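Long-range contacts in 2-methyl-3-hydroxypyridine-5-carboxylic acid oxygenase (Mesorhizobium loti, PDB 3ALJ), which probably catalyses the FAD-dependent oxygenation and ring opening of 2-methyl-3-hydroxypyridine-5-carboxylic acid, a step in the breakdown of vitamin B6 compounds: residues A51-W56 and M104-L109; R172-D177 and K269-K274; F309-D314 and V326-R331. One frame throughout, in Å; residues are numbered along the deposited sequence. Where two conformers were deposited one is given.

Interaction 1: A51-W56 and M104-L109; sequences AGIYLW and MTRSHL. With FAD (flavin-adenine dinucleotide), chain B.
Ile53 and Met104 form the antiparallel hydrogen-bonded pair of a two-stranded sheet, Ile53 N reaching Met104 O at 2.8 Å and Met104 N reaching Ile53 O, while Gly52 and Thr105 make the non-hydrogen-bonded pair beside it. This ribbon is part of the FAD-binding site of the flavoprotein fold. Thr105 ends its strand as the N-cap of the helix 106-119, its OG1 accepting from His108 N, and Arg106 N turns back to Ala51 O. Gly52 CA lies 4.1 Å from Thr105 CA in their pair. On the side of Ile53 and Met104, Ile53 CG2 packs against Met104 CG at 3.6 Å, and Leu55 CD1 meets Leu109 CD2 tip to tip; these side chains pack behind Ile53, whose CG1 lies 3.3 Å from FAD N3. Tyr54 faces the other way, its backbone N and O pairing with FAD O4 and N3. The long arm of Arg106, bent at chi2 (-143°), brings NE to Gly52 O at 3.0 Å, which helps fix the guanidinium while Ile53 CD1 lies over the centre of one face. A water joins Gly52 O to Arg106 NH2. Arg106 NH1 at 2.9 Å and Arg106 NH2 at 2.8 Å both converge on one ribityl hydroxyl, FAD O2'.

Interaction 2: R172-D177 and K269-K274; sequences RWVSKD and KYETTK
This is a surface pairing of antiparallel strands at one margin of the large mixed sheet, where 267-275 is the outermost strand and 170-185 its neighbour; the axes of 172-175 and 269-274 run 4.7 Å apart at 171°. Trp173 and Thr272 form the hydrogen-bonded pair, with Thr272 N giving to Trp173 O at 2.9 Å, flanked by the non-hydrogen-bonded pairs Arg172 with Thr273 and Val174 with Glu271. Ser175 N continues the ladder to Tyr270 O, and beyond the corner at Lys176 a weak bond from Tyr270 N to Asp177 O ends it. Beta-branched Val174, Thr272 and Thr273 suit such extended backbone. Tyr270 belongs to the FAD pocket, and its CD1 lies 3.4 Å from Asp177 O. On the opposite face from Trp173 and Thr272, Val174 CG2 rests 3.5 Å from Glu271 CD, and Thr273 CG2 lies alongside the Arg172 stem. That stem is extended from CG to NE and so carries the guanidinium along the strands to Glu271, whose own chain is stretched out. The two flat groups are nearly coplanar, 9° apart, in a side-on salt bridge: Glu271 OE2 takes both Arg172 NE at 2.9 Å and Arg172 NH2 at 3.0 Å, the latter on its syn lone pair.

Interaction 3: F309-D314 and V326-R331; sequences FSLSQD and VAWETR
Two helices of the FAD-binding domain, 300-314 and 321-349, pack across a short connection as a helix-loop-helix pair, their segments 309-314 and 326-331 running at 132° with axes 9.0 Å apart. The contact has an apolar half and a charged half. In the first, the Trp328 indole lies against the 309-314 helix: Leu311 CB makes a CH-pi contact over the five-membered ring, 3.9 Å from its centroid, and Leu311 CD1 sits above the same ring system, 3.8 Å from Trp328 CD2. With CG anti to the backbone N, the ring is carried across to the neighbouring helix, and NE1 is satisfied by Asn307 O one turn earlier there. A broad flat ring suits this place because it can cover leucine and backbone while its N-H finds a carbonyl.

In the charged half, Arg331 reaches Asp314 in the last turn of helix 300-314. Bent at chi3 (70°), the arginine presents its edge side-on, so that Asp314 OD2 accepts from both Arg331 NE at 2.8 Å and Arg331 NH2 at 2.9 Å. The carboxylate is turned 45° from the guanidinium; NE comes on the syn side of OD2, NH2 from above the carboxylate plane. Arg331 NH2 also gives to Gln313 OE1 at 2.9 Å, and a water links Arg331 NH1 to Gln313 OE1 and Ser310 OG, which is also hydrogen-bonded to Val306 O within its own helix. A leucine in place of Arg331 would probably leave the largely buried Asp314 carboxylate without its countercharge and Gln313 OE1 without this donor. Since Asp314 stands at the C-terminal end of its helix, its negative charge would be disfavoured by the helix dipole, and the two-nitrogen grip of Arg331 probably compensates, helping to keep the aspartate ionised.

Overall arrangement
The three contacts follow one another along the chain, and all lie in the FAD-binding domain, yet none touches another: their centres are 21 Å (interactions 1 and 2), 25 Å (1 and 3) and 26 Å (2 and 3) apart. Interaction 1, a two-stranded sheet running into helix 106-119, lies deepest, about 8 Å from the centre of the chain, and interaction 2 sits on the margin of the seven-stranded sheet. Both supply residues of the FAD pocket, so the cofactor bridges them. Interaction 3 is farthest out, about 19 Å from the centre, but its helix 321-349 also reaches interaction 2, where Gln340 binds Thr273 O.

Interaction 1: A51-W56 and M104-L109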
loop_
_atom_site.group_PDB
_atom_site.type_symbol
_atom_site.label_atom_id
_atom_site.label_comp_id
_atom_site.label_asym_id
_atom_site.label_seq_id
_atom_site.Cartn_x
_atom_site.Cartn_y
_atom_site.Cartn_z
ATOM N N ALA A 51 -4.877 -3.195 8.699
ATOM C CA ALA A 51 -4.033 -4.063 9.606
ATOM C C ALA A 51 -2.515 -4.052 9.363
ATOM O O ALA A 51 -1.777 -3.442 10.095
ATOM C CB ALA A 51 -4.561 -5.496 9.645
ATOM N N GLY A 52 -2.093 -4.745 8.316
ATOM C CA GLY A 52 -0.633 -4.929 8.029
ATOM C C GLY A 52 -0.253 -4.531 6.637
ATOM O O GLY A 52 -1.174 -4.384 5.771
ATOM N N ILE A 53 1.091 -4.424 6.369
ATOM C CA ILE A 53 1.495 -4.069 5.045
ATOM C C ILE A 53 2.915 -4.539 4.855
ATOM O O ILE A 53 3.704 -4.544 5.779
ATOM C CB ILE A 53 1.343 -2.536 4.794
ATOM C CG1 ILE A 53 1.495 -2.204 3.277
ATOM C CG2 ILE A 53 2.303 -1.667 5.650
ATOM C CD1 ILE A 53 1.105 -0.712 3.058
ATOM N N TYR A 54 3.187 -4.995 3.629
ATOM C CA TYR A 54 4.575 -5.260 3.174
ATOM C C TYR A 54 5.172 -4.087 2.416
ATOM O O TYR A 54 4.479 -3.513 1.518
ATOM C CB TYR A 54 4.604 -6.451 2.206
ATOM C CG TYR A 54 4.386 -7.813 2.823
ATOM C CD1 TYR A 54 3.289 -8.140 3.639
ATOM C CD2 TYR A 54 5.286 -8.825 2.534
ATOM C CE1 TYR A 54 3.144 -9.380 4.185
ATOM C CE2 TYR A 54 5.129 -10.136 3.003
ATOM C CZ TYR A 54 4.060 -10.401 3.869
ATOM O OH TYR A 54 3.892 -11.646 4.397
ATOM N N LEU A 55 6.424 -3.718 2.658
ATOM C CA LEU A 55 7.179 -2.819 1.802
ATOM C C LEU A 55 8.389 -3.555 1.311
ATOM O O LEU A 55 8.810 -4.531 1.931
ATOM C CB LEU A 55 7.631 -1.520 2.526
ATOM C CG LEU A 55 6.440 -0.590 3.003
ATOM C CD1 LEU A 55 7.123 0.641 3.557
ATOM C CD2 LEU A 55 5.532 -0.252 1.779
ATOM N N TRP A 56 8.925 -3.080 0.207
ATOM C CA TRP A 56 10.136 -3.662 -0.389
ATOM C C TRP A 56 11.160 -2.570 -0.540
ATOM O O TRP A 56 10.920 -1.398 -0.247
ATOM C CB TRP A 56 9.831 -4.264 -1.743
ATOM C CG TRP A 56 8.657 -5.255 -1.720
ATOM C CD1 TRP A 56 7.315 -4.930 -1.616
ATOM C CD2 TRP A 56 8.706 -6.688 -1.765
ATOM N NE1 TRP A 56 6.523 -6.077 -1.576
ATOM C CE2 TRP A 56 7.370 -7.172 -1.670
ATOM C CE3 TRP A 56 9.767 -7.605 -1.932
ATOM C CZ2 TRP A 56 7.068 -8.540 -1.724
ATOM C CZ3 TRP A 56 9.472 -8.958 -1.961
ATOM C CH2 TRP A 56 8.168 -9.437 -1.892
ATOM N N MET A 104 5.121 -4.743 8.457
ATOM C CA MET A 104 4.808 -3.820 9.603
ATOM C C MET A 104 3.310 -3.681 9.669
ATOM O O MET A 104 2.586 -3.938 8.723
ATOM C CB MET A 104 5.452 -2.437 9.436
ATOM C CG MET A 104 4.937 -1.768 8.119
ATOM S SD MET A 104 6.151 -0.552 7.492
ATOM C CE MET A 104 7.341 -1.751 6.725
ATOM N N THR A 105 2.882 -3.134 10.792
ATOM C CA THR A 105 1.430 -2.735 10.805
ATOM C C THR A 105 1.276 -1.436 9.971
ATOM O O THR A 105 2.177 -0.633 9.875
ATOM C CB THR A 105 0.896 -2.577 12.270
ATOM O OG1 THR A 105 1.484 -1.408 12.871
ATOM C CG2 THR A 105 1.164 -3.808 13.144
ATOM N N ARG A 106 0.038 -1.311 9.487
ATOM C CA ARG A 106 -0.318 -0.095 8.809
ATOM C C ARG A 106 -0.161 1.127 9.696
ATOM O O ARG A 106 0.320 2.172 9.240
ATOM C CB ARG A 106 -1.797 -0.200 8.331
ATOM C CG ARG A 106 -1.726 -1.126 7.140
ATOM C CD ARG A 106 -2.567 -0.853 6.089
ATOM N NE ARG A 106 -2.439 -1.746 4.914
ATOM C CZ ARG A 106 -2.635 -1.337 3.664
ATOM N NH1 ARG A 106 -2.860 -0.096 3.406
ATOM N NH2 ARG A 106 -2.578 -2.238 2.716
ATOM N N SER A 107 -0.587 1.004 10.953
ATOM C CA SER A 107 -0.425 2.114 11.873
ATOM C C SER A 107 1.023 2.485 12.070
ATOM O O SER A 107 1.375 3.670 12.126
ATOM C CB SER A 107 -1.077 1.720 13.171
ATOM O OG SER A 107 -2.484 1.772 12.976
ATOM N N HIS A 108 1.908 1.464 12.072
ATOM C CA HIS A 108 3.332 1.799 12.247
ATOM C C HIS A 108 3.866 2.624 11.120
ATOM O O HIS A 108 4.554 3.616 11.344
ATOM C CB HIS A 108 4.092 0.446 12.405
ATOM C CG HIS A 108 5.550 0.626 12.675
ATOM N ND1 HIS A 108 6.005 0.953 13.938
ATOM C CD2 HIS A 108 6.615 0.476 11.884
ATOM C CE1 HIS A 108 7.335 0.985 13.891
ATOM N NE2 HIS A 108 7.730 0.664 12.668
ATOM N N LEU A 109 3.511 2.251 9.889
ATOM C CA LEU A 109 3.999 2.994 8.761
ATOM C C LEU A 109 3.385 4.417 8.722
ATOM O O LEU A 109 4.053 5.412 8.531
ATOM C CB LEU A 109 3.706 2.230 7.466
ATOM C CG LEU A 109 4.005 2.941 6.153
ATOM C CD1 LEU A 109 5.485 3.370 6.141
ATOM C CD2 LEU A 109 3.639 2.071 5.024
HETATM P PA FAD B . -5.299 5.594 0.731
HETATM O O1A FAD B . -4.348 4.802 1.572
HETATM O O2A FAD B . -6.588 5.076 0.450
HETATM O O5B FAD B . -5.427 7.009 1.442
HETATM C C5B FAD B . -6.317 8.044 0.909
HETATM C C4B FAD B . -6.539 8.922 2.123
HETATM O O4B FAD B . -7.355 10.002 1.552
HETATM C C3B FAD B . -7.378 8.331 3.196
HETATM O O3B FAD B . -6.831 8.614 4.500
HETATM C C2B FAD B . -8.801 8.945 2.937
HETATM O O2B FAD B . -9.592 9.075 4.132
HETATM C C1B FAD B . -8.490 10.324 2.455
HETATM N N9A FAD B . -9.439 10.854 1.529
HETATM C C8A FAD B . -10.264 10.202 0.640
HETATM N N7A FAD B . -10.955 11.068 -0.116
HETATM C C5A FAD B . -10.570 12.331 0.308
HETATM C C6A FAD B . -10.871 13.609 -0.156
HETATM N N6A FAD B . -11.776 13.789 -1.176
HETATM N N1A FAD B . -10.276 14.627 0.469
HETATM C C2A FAD B . -9.431 14.467 1.493
HETATM N N3A FAD B . -9.059 13.245 1.973
HETATM C C4A FAD B . -9.632 12.191 1.329
HETATM N N1 FAD B . 0.338 -2.129 -0.763
HETATM C C2 FAD B . 1.594 -2.394 -0.453
HETATM O O2 FAD B . 2.545 -1.669 -0.788
HETATM N N3 FAD B . 1.902 -3.545 0.272
HETATM C C4 FAD B . 0.907 -4.415 0.721
HETATM O O4 FAD B . 1.231 -5.374 1.517
HETATM C C4X FAD B . -0.396 -4.119 0.362
HETATM N N5 FAD B . -1.447 -5.041 0.696
HETATM C C5X FAD B . -2.736 -4.770 0.273
HETATM C C6 FAD B . -3.769 -5.699 0.490
HETATM C C7 FAD B . -5.059 -5.405 0.130
HETATM C C7M FAD B . -6.179 -6.450 0.402
HETATM C C8 FAD B . -5.354 -4.224 -0.518
HETATM C C8M FAD B . -6.789 -3.873 -0.974
HETATM C C9 FAD B . -4.334 -3.291 -0.747
HETATM C C9A FAD B . -2.993 -3.577 -0.391
HETATM N N10 FAD B . -1.900 -2.641 -0.658
HETATM C C10 FAD B . -0.637 -2.954 -0.322
HETATM C "C1'" FAD B . -2.215 -1.339 -1.418
HETATM C "C2'" FAD B . -2.305 -0.191 -0.421
HETATM O "O2'" FAD B . -3.303 -0.504 0.574
HETATM C "C3'" FAD B . -2.804 1.073 -1.146
HETATM O "O3'" FAD B . -2.240 1.039 -2.511
HETATM C "C4'" FAD B . -2.345 2.338 -0.550
HETATM O "O4'" FAD B . -2.927 2.412 0.782
HETATM C "C5'" FAD B . -2.845 3.527 -1.303
HETATM O "O5'" FAD B . -2.386 4.706 -0.651
HETATM P P FAD B . -3.065 6.068 -1.078
HETATM O O1P FAD B . -2.452 7.086 -0.213
HETATM O O2P FAD B . -3.055 6.265 -2.562
HETATM O O3P FAD B . -4.627 5.875 -0.709
HETATM O O HOH W 1 -2.405 -1.170 11.727
HETATM O O HOH W 2 -2.498 -4.870 3.461
#

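Interaction 2: R172-D177 and K269-K274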
loop_
_atom_site.group_PDB
_atom_site.type_symbol
_atom_site.label_atom_id
_atom_site.label_comp_id
_atom_site.label_asym_id
_atom_site.label_seq_id
_atom_site.Cartn_x
_atom_site.Cartn_y
_atom_site.Cartn_z
ATOM N N ARG A 172 -12.676 1.363 -13.488
ATOM C CA ARG A 172 -12.626 1.103 -12.032
ATOM C C ARG A 172 -13.357 -0.192 -11.848
ATOM O O ARG A 172 -14.409 -0.468 -12.466
ATOM C CB ARG A 172 -13.192 2.340 -11.351
ATOM C CG ARG A 172 -13.225 2.313 -9.828
ATOM C CD ARG A 172 -13.517 3.739 -9.247
ATOM N NE ARG A 172 -13.646 3.500 -7.884
ATOM C CZ ARG A 172 -14.203 4.334 -7.079
ATOM N NH1 ARG A 172 -14.730 5.483 -7.656
ATOM N NH2 ARG A 172 -14.354 4.095 -5.823
ATOM N N TRP A 173 -12.842 -1.057 -10.986
ATOM C CA TRP A 173 -13.451 -2.348 -10.755
ATOM C C TRP A 173 -13.406 -2.655 -9.281
ATOM O O TRP A 173 -12.319 -2.575 -8.701
ATOM C CB TRP A 173 -12.695 -3.439 -11.508
ATOM C CG TRP A 173 -13.302 -4.814 -11.293
ATOM C CD1 TRP A 173 -14.591 -5.203 -11.651
ATOM C CD2 TRP A 173 -12.706 -5.888 -10.651
ATOM N NE1 TRP A 173 -14.805 -6.475 -11.245
ATOM C CE2 TRP A 173 -13.670 -6.960 -10.645
ATOM C CE3 TRP A 173 -11.448 -6.098 -10.071
ATOM C CZ2 TRP A 173 -13.360 -8.244 -10.158
ATOM C CZ3 TRP A 173 -11.178 -7.397 -9.515
ATOM C CH2 TRP A 173 -12.182 -8.427 -9.583
ATOM N N VAL A 174 -14.508 -3.117 -8.711
ATOM C CA VAL A 174 -14.500 -3.621 -7.335
ATOM C C VAL A 174 -14.870 -5.055 -7.387
ATOM O O VAL A 174 -15.941 -5.414 -7.931
ATOM C CB VAL A 174 -15.527 -2.883 -6.481
ATOM C CG1 VAL A 174 -15.416 -3.350 -5.009
ATOM C CG2 VAL A 174 -15.312 -1.299 -6.587
ATOM N N SER A 175 -14.028 -5.907 -6.751
ATOM C CA SER A 175 -14.303 -7.329 -6.704
ATOM C C SER A 175 -15.459 -7.706 -5.775
ATOM O O SER A 175 -15.787 -6.959 -4.835
ATOM C CB SER A 175 -13.056 -8.061 -6.192
ATOM O OG SER A 175 -13.187 -9.428 -6.516
ATOM N N LYS A 176 -16.056 -8.860 -6.068
ATOM C CA LYS A 176 -16.926 -9.506 -5.042
ATOM C C LYS A 176 -16.082 -10.217 -4.002
ATOM O O LYS A 176 -16.503 -10.312 -2.821
ATOM C CB LYS A 176 -17.831 -10.549 -5.718
ATOM C CG LYS A 176 -18.884 -10.000 -6.755
ATOM C CD LYS A 176 -19.549 -8.701 -6.395
ATOM C CE LYS A 176 -20.874 -8.505 -7.217
ATOM N NZ LYS A 176 -21.768 -7.406 -6.620
ATOM N N ASP A 177 -14.918 -10.749 -4.410
ATOM C CA ASP A 177 -14.069 -11.399 -3.398
ATOM C C ASP A 177 -13.112 -10.415 -2.718
ATOM O O ASP A 177 -12.947 -9.249 -3.047
ATOM C CB ASP A 177 -13.269 -12.533 -4.074
ATOM C CG ASP A 177 -14.151 -13.653 -4.587
ATOM O OD1 ASP A 177 -15.192 -14.053 -3.970
ATOM O OD2 ASP A 177 -13.748 -14.240 -5.623
ATOM N N LYS A 269 -12.810 -5.811 0.059
ATOM C CA LYS A 269 -12.783 -6.225 -1.335
ATOM C C LYS A 269 -11.633 -5.608 -2.026
ATOM O O LYS A 269 -11.101 -4.552 -1.631
ATOM C CB LYS A 269 -14.061 -5.721 -2.087
ATOM C CG LYS A 269 -15.268 -5.966 -1.352
ATOM C CD LYS A 269 -15.490 -7.400 -1.087
ATOM C CE LYS A 269 -16.945 -7.521 -0.524
ATOM N NZ LYS A 269 -17.000 -6.959 0.925
ATOM N N TYR A 270 -11.203 -6.342 -3.036
ATOM C CA TYR A 270 -10.195 -5.811 -3.927
ATOM C C TYR A 270 -10.721 -4.766 -4.879
ATOM O O TYR A 270 -11.909 -4.740 -5.219
ATOM C CB TYR A 270 -9.549 -6.937 -4.771
ATOM C CG TYR A 270 -9.089 -8.116 -3.935
ATOM C CD1 TYR A 270 -9.689 -9.340 -3.973
ATOM C CD2 TYR A 270 -8.008 -7.914 -3.074
ATOM C CE1 TYR A 270 -9.234 -10.387 -3.190
ATOM C CE2 TYR A 270 -7.504 -8.927 -2.287
ATOM C CZ TYR A 270 -8.101 -10.156 -2.367
ATOM O OH TYR A 270 -7.590 -11.240 -1.590
ATOM N N GLU A 271 -9.861 -3.835 -5.258
ATOM C CA GLU A 271 -10.375 -2.765 -6.141
ATOM C C GLU A 271 -9.277 -2.185 -6.937
ATOM O O GLU A 271 -8.137 -1.961 -6.463
ATOM C CB GLU A 271 -11.062 -1.701 -5.327
ATOM C CG GLU A 271 -11.580 -0.505 -6.160
ATOM C CD GLU A 271 -12.516 0.451 -5.322
ATOM O OE1 GLU A 271 -12.655 0.237 -4.092
ATOM O OE2 GLU A 271 -13.028 1.397 -5.991
ATOM N N THR A 272 -9.581 -1.908 -8.209
ATOM C CA THR A 272 -8.564 -1.361 -9.080
ATOM C C THR A 272 -8.983 -0.176 -9.833
ATOM O O THR A 272 -10.223 0.052 -10.053
ATOM C CB THR A 272 -8.079 -2.450 -10.131
ATOM O OG1 THR A 272 -9.195 -2.833 -10.981
ATOM C CG2 THR A 272 -7.576 -3.721 -9.445
ATOM N N THR A 273 -8.041 0.665 -10.228
ATOM C CA THR A 273 -8.287 1.893 -11.100
ATOM C C THR A 273 -7.186 1.976 -12.109
ATOM O O THR A 273 -6.003 1.740 -11.823
ATOM C CB THR A 273 -8.358 3.276 -10.294
ATOM O OG1 THR A 273 -7.142 3.409 -9.511
ATOM C CG2 THR A 273 -9.458 3.221 -9.264
ATOM N N LYS A 274 -7.595 2.356 -13.324
ATOM C CA LYS A 274 -6.577 2.607 -14.354
ATOM C C LYS A 274 -7.086 3.806 -15.199
ATOM O O LYS A 274 -8.298 3.783 -15.523
ATOM C CB LYS A 274 -6.296 1.411 -15.312
ATOM C CG LYS A 274 -5.035 1.705 -16.220
ATOM C CD LYS A 274 -4.710 0.382 -16.912
ATOM C CE LYS A 274 -3.515 0.684 -17.797
ATOM N NZ LYS A 274 -3.134 -0.713 -18.424
#

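Interaction 3: F309-D314 and V326-R331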
loop_
_atom_site.group_PDB
_atom_site.type_symbol
_atom_site.label_atom_id
_atom_site.label_comp_id
_atom_site.label_asym_id
_atom_site.label_seq_id
_atom_site.Cartn_x
_atom_site.Cartn_y
_atom_site.Cartn_z
ATOM N N PHE A 309 7.053 10.337 -4.485
ATOM C CA PHE A 309 8.371 10.910 -4.335
ATOM C C PHE A 309 8.928 11.340 -5.650
ATOM O O PHE A 309 9.582 12.422 -5.703
ATOM C CB PHE A 309 9.304 9.780 -3.701
ATOM C CG PHE A 309 10.663 10.307 -3.273
ATOM C CD1 PHE A 309 10.804 10.911 -2.029
ATOM C CD2 PHE A 309 11.723 10.244 -4.194
ATOM C CE1 PHE A 309 12.046 11.431 -1.659
ATOM C CE2 PHE A 309 13.003 10.747 -3.837
ATOM C CZ PHE A 309 13.142 11.355 -2.621
ATOM N N SER A 310 8.670 10.577 -6.695
ATOM C CA SER A 310 9.143 10.903 -8.052
ATOM C C SER A 310 8.535 12.216 -8.533
ATOM O O SER A 310 9.213 12.983 -9.264
ATOM C CB SER A 310 8.782 9.817 -9.049
ATOM O OG SER A 310 9.512 8.623 -8.669
ATOM N N LEU A 311 7.299 12.500 -8.183
ATOM C CA LEU A 311 6.644 13.816 -8.519
ATOM C C LEU A 311 7.511 14.912 -8.002
ATOM O O LEU A 311 7.774 15.950 -8.716
ATOM C CB LEU A 311 5.174 13.822 -7.908
ATOM C CG LEU A 311 4.448 15.153 -8.212
ATOM C CD1 LEU A 311 4.216 15.389 -9.682
ATOM C CD2 LEU A 311 3.106 15.039 -7.486
ATOM N N SER A 312 7.895 14.823 -6.744
ATOM C CA SER A 312 8.764 15.845 -6.124
ATOM C C SER A 312 10.061 16.047 -6.870
ATOM O O SER A 312 10.525 17.196 -7.000
ATOM C CB SER A 312 8.979 15.610 -4.593
ATOM O OG SER A 312 9.991 14.640 -4.293
ATOM N N GLN A 313 10.631 14.951 -7.348
ATOM C CA GLN A 313 11.891 15.036 -8.131
ATOM C C GLN A 313 11.669 15.803 -9.416
ATOM O O GLN A 313 12.472 16.736 -9.719
ATOM C CB GLN A 313 12.391 13.651 -8.464
ATOM C CG GLN A 313 12.888 12.833 -7.246
ATOM C CD GLN A 313 13.273 11.459 -7.711
ATOM O OE1 GLN A 313 12.607 10.795 -8.521
ATOM N NE2 GLN A 313 14.379 10.978 -7.135
ATOM N N ASP A 314 10.593 15.549 -10.151
ATOM C CA ASP A 314 10.419 16.227 -11.425
ATOM C C ASP A 314 10.068 17.684 -11.229
ATOM O O ASP A 314 10.381 18.455 -12.215
ATOM C CB ASP A 314 9.354 15.485 -12.237
ATOM C CG ASP A 314 9.906 14.368 -13.008
ATOM O OD1 ASP A 314 10.514 14.691 -14.056
ATOM O OD2 ASP A 314 9.717 13.152 -12.747
ATOM N N VAL A 326 3.775 16.420 -16.753
ATOM C CA VAL A 326 3.795 15.598 -17.889
ATOM C C VAL A 326 5.133 14.783 -17.909
ATOM O O VAL A 326 5.109 13.569 -18.207
ATOM C CB VAL A 326 3.621 16.524 -19.126
ATOM C CG1 VAL A 326 3.944 15.753 -20.483
ATOM C CG2 VAL A 326 2.181 16.969 -19.230
ATOM N N ALA A 327 6.261 15.422 -17.569
ATOM C CA ALA A 327 7.510 14.644 -17.650
ATOM C C ALA A 327 7.452 13.510 -16.602
ATOM O O ALA A 327 7.985 12.434 -16.843
ATOM C CB ALA A 327 8.677 15.560 -17.357
ATOM N N TRP A 328 6.859 13.842 -15.455
ATOM C CA TRP A 328 6.796 12.821 -14.357
ATOM C C TRP A 328 6.007 11.605 -14.769
ATOM O O TRP A 328 6.494 10.457 -14.629
ATOM C CB TRP A 328 6.088 13.472 -13.204
ATOM C CG TRP A 328 5.535 12.539 -12.132
ATOM C CD1 TRP A 328 6.268 11.802 -11.192
ATOM C CD2 TRP A 328 4.126 12.323 -11.859
ATOM N NE1 TRP A 328 5.365 11.084 -10.377
ATOM C CE2 TRP A 328 4.081 11.397 -10.803
ATOM C CE3 TRP A 328 2.912 12.780 -12.446
ATOM C CZ2 TRP A 328 2.883 11.038 -10.193
ATOM C CZ3 TRP A 328 1.714 12.348 -11.889
ATOM C CH2 TRP A 328 1.730 11.425 -10.832
ATOM N N GLU A 329 4.784 11.783 -15.259
ATOM C CA GLU A 329 4.041 10.626 -15.733
ATOM C C GLU A 329 4.781 9.807 -16.798
ATOM O O GLU A 329 4.850 8.576 -16.781
ATOM C CB GLU A 329 2.587 10.987 -16.165
ATOM C CG GLU A 329 1.762 9.808 -16.600
ATOM C CD GLU A 329 0.337 10.169 -17.062
ATOM O OE1 GLU A 329 -0.098 11.288 -16.893
ATOM O OE2 GLU A 329 -0.223 9.260 -17.695
ATOM N N THR A 330 5.298 10.559 -17.768
ATOM C CA THR A 330 6.028 9.871 -18.845
ATOM C C THR A 330 7.187 9.003 -18.279
ATOM O O THR A 330 7.429 7.894 -18.767
ATOM C CB THR A 330 6.617 10.967 -19.815
ATOM O OG1 THR A 330 5.482 11.542 -20.458
ATOM C CG2 THR A 330 7.492 10.273 -20.940
ATOM N N ARG A 331 7.923 9.543 -17.297
ATOM C CA ARG A 331 9.099 8.847 -16.750
ATOM C C ARG A 331 8.738 7.616 -15.913
ATOM O O ARG A 331 9.324 6.586 -15.991
ATOM C CB ARG A 331 9.856 9.861 -15.851
ATOM C CG ARG A 331 11.110 9.271 -15.230
ATOM C CD ARG A 331 11.912 10.342 -14.630
ATOM N NE ARG A 331 11.361 10.981 -13.416
ATOM C CZ ARG A 331 11.644 10.577 -12.156
ATOM N NH1 ARG A 331 12.376 9.471 -11.982
ATOM N NH2 ARG A 331 11.169 11.248 -11.044
HETATM O O HOH W 3 12.149 8.060 -9.262
#